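Side-chain contact in EvdO1 (Micromonospora carbonacea, PDB 4XBZ), which probably catalyses an oxidative cyclization in orthosomycin biosynthesis, as a metal-dependent oxygenase of the phytanoyl-CoA dioxygenase family built on a double-stranded beta-helix: residues 114-119 against 289-294. Numbering follows the deposited sequence.
Sequences KARPIA and IQMRAN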
loop_
_atom_site.group_PDB
_atom_site.type_symbol
_atom_site.label_atom_id
_atom_site.label_comp_id
_atom_site.label_asym_id
_atom_site.label_seq_id
_atom_site.Cartn_x
_atom_site.Cartn_y
_atom_site.Cartn_z
ATOM N N LYS A 114 15.107 -16.697 18.745
ATOM C CA LYS A 114 16.190 -16.836 19.717
ATOM C C LYS A 114 15.911 -16.115 21.029
ATOM O O LYS A 114 16.495 -16.437 22.047
ATOM C CB LYS A 114 17.513 -16.347 19.111
ATOM C CG LYS A 114 18.054 -17.264 18.015
ATOM C CD LYS A 114 19.286 -16.682 17.323
ATOM C CE LYS A 114 19.859 -17.677 16.307
ATOM N NZ LYS A 114 18.845 -18.150 15.297
ATOM N N ALA A 115 15.000 -15.159 21.016
ATOM C CA ALA A 115 14.817 -14.310 22.182
ATOM C C ALA A 115 13.364 -13.888 22.340
ATOM O O ALA A 115 12.819 -13.182 21.494
ATOM C CB ALA A 115 15.714 -13.086 22.082
ATOM N N ARG A 116 12.760 -14.302 23.447
ATOM C CA ARG A 116 11.345 -14.074 23.696
ATOM C C ARG A 116 10.925 -12.590 23.642
ATOM O O ARG A 116 9.840 -12.274 23.134
ATOM C CB ARG A 116 10.954 -14.698 25.047
ATOM C CG ARG A 116 9.444 -14.753 25.297
ATOM C CD ARG A 116 9.067 -15.418 26.625
ATOM N NE ARG A 116 7.702 -15.062 27.004
ATOM C CZ ARG A 116 6.622 -15.730 26.615
ATOM N NH1 ARG A 116 6.758 -16.800 25.849
ATOM N NH2 ARG A 116 5.407 -15.332 26.992
ATOM N N PRO A 117 11.768 -11.667 24.158
ATOM C CA PRO A 117 11.310 -10.278 24.030
ATOM C C PRO A 117 11.209 -9.803 22.580
ATOM O O PRO A 117 10.422 -8.900 22.280
ATOM C CB PRO A 117 12.383 -9.486 24.782
ATOM C CG PRO A 117 12.939 -10.459 25.757
ATOM C CD PRO A 117 12.957 -11.768 25.027
ATOM N N ILE A 118 11.995 -10.403 21.695
ATOM C CA ILE A 118 11.988 -10.004 20.293
ATOM C C ILE A 118 10.801 -10.636 19.513
ATOM O O ILE A 118 10.202 -9.985 18.645
ATOM C CB ILE A 118 13.342 -10.346 19.641
ATOM C CG1 ILE A 118 14.458 -9.540 20.334
ATOM C CG2 ILE A 118 13.321 -10.054 18.156
ATOM C CD1 ILE A 118 15.833 -9.716 19.703
ATOM N N ALA A 119 10.436 -11.872 19.855
ATOM C CA ALA A 119 9.225 -12.486 19.311
ATOM C C ALA A 119 7.983 -11.651 19.638
ATOM O O ALA A 119 7.145 -11.391 18.777
ATOM C CB ALA A 119 9.063 -13.903 19.836
ATOM N N ILE A 289 1.754 -12.666 18.219
ATOM C CA ILE A 289 0.706 -11.762 18.655
ATOM C C ILE A 289 0.126 -12.286 19.956
ATOM O O ILE A 289 -0.119 -11.516 20.886
ATOM C CB ILE A 289 -0.408 -11.593 17.595
ATOM C CG1 ILE A 289 0.112 -10.789 16.402
ATOM C CG2 ILE A 289 -1.602 -10.863 18.191
ATOM C CD1 ILE A 289 -0.843 -10.701 15.241
ATOM N N GLN A 290 -0.055 -13.599 20.033
ATOM C CA GLN A 290 -0.680 -14.212 21.200
ATOM C C GLN A 290 0.178 -14.109 22.469
ATOM O O GLN A 290 -0.324 -13.719 23.523
ATOM C CB GLN A 290 -1.012 -15.678 20.920
ATOM C CG GLN A 290 -2.182 -16.199 21.742
ATOM C CD GLN A 290 -2.615 -17.590 21.315
ATOM O OE1 GLN A 290 -1.876 -18.563 21.483
ATOM N NE2 GLN A 290 -3.812 -17.686 20.738
ATOM N N MET A 291 1.461 -14.449 22.393
ATOM C CA MET A 291 2.272 -14.340 23.597
ATOM C C MET A 291 2.460 -12.874 24.016
ATOM O O MET A 291 2.683 -12.597 25.194
ATOM C CB MET A 291 3.624 -15.037 23.437
ATOM C CG MET A 291 4.292 -14.911 22.087
ATOM S SD MET A 291 5.746 -15.992 21.993
ATOM C CE MET A 291 6.863 -15.110 23.067
ATOM N N ARG A 292 2.340 -11.933 23.082
ATOM C CA ARG A 292 2.431 -10.535 23.483
ATOM C C ARG A 292 1.156 -10.153 24.247
ATOM O O ARG A 292 1.184 -9.316 25.159
ATOM C CB ARG A 292 2.660 -9.615 22.280
ATOM C CG ARG A 292 2.746 -8.153 22.676
ATOM C CD ARG A 292 2.968 -7.199 21.522
ATOM N NE ARG A 292 3.221 -5.856 22.033
ATOM C CZ ARG A 292 4.432 -5.311 22.129
ATOM N NH1 ARG A 292 5.502 -5.977 21.703
ATOM N NH2 ARG A 292 4.573 -4.091 22.625
ATOM N N ALA A 293 0.051 -10.805 23.892
ATOM C CA ALA A 293 -1.239 -10.587 24.537
ATOM C C ALA A 293 -1.278 -11.129 25.968
ATOM O O ALA A 293 -1.721 -10.438 26.893
ATOM C CB ALA A 293 -2.349 -11.220 23.702
ATOM N N ASN A 294 -0.801 -12.358 26.142
ATOM C CA ASN A 294 -0.719 -13.007 27.453
ATOM C C ASN A 294 0.476 -12.552 28.295
ATOM O O ASN A 294 0.832 -13.192 29.286
ATOM C CB ASN A 294 -0.658 -14.526 27.275
ATOM C CG ASN A 294 -1.816 -15.065 26.459
ATOM O OD1 ASN A 294 -2.922 -14.524 26.494
ATOM N ND2 ASN A 294 -1.565 -16.134 25.712
#
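On the helical layer that accompanies the double-stranded beta-helix of this oxygenase, Arg116, in the first turn of the short helix 116-121, meets Met291 near the C-terminal end of the long helix 275-293. The two side chains come from opposite directions and slide past each other. Arg116 leaves its helix with CG anti to the backbone N (chi1 -169°) and runs extended to NE, so that the guanidinium reaches across to the other helix. Met291 answers with a bent chain: the bend at chi3 (-72°) turns the methyl out of the line of the chain, toward the guanidinium and CG of Arg116. CE lies 3.2 Å above one face of the guanidinium, offset toward its rim, with NH1 of Arg116 3.3 Å from CE of Met291. The same methyl touches the aliphatic part of the arginine, CG of Arg116 being 3.4 Å from CE of Met291. The unbranched, flexible methionine chain can lay its methyl against both. No hydrogen bond joins the segments; NH2 of Arg116 also makes a long, weak ion pair with Glu295. Neighbouring Arg292 forms salt bridges with Glu68 and Glu301 and, through NH1, a hydrogen bond to O of Met120 in helix 116-121. Deeper in, the short side chain of buried Ala119 adds a second, apolar contact, its CB 4.1 Å from CE of Met291.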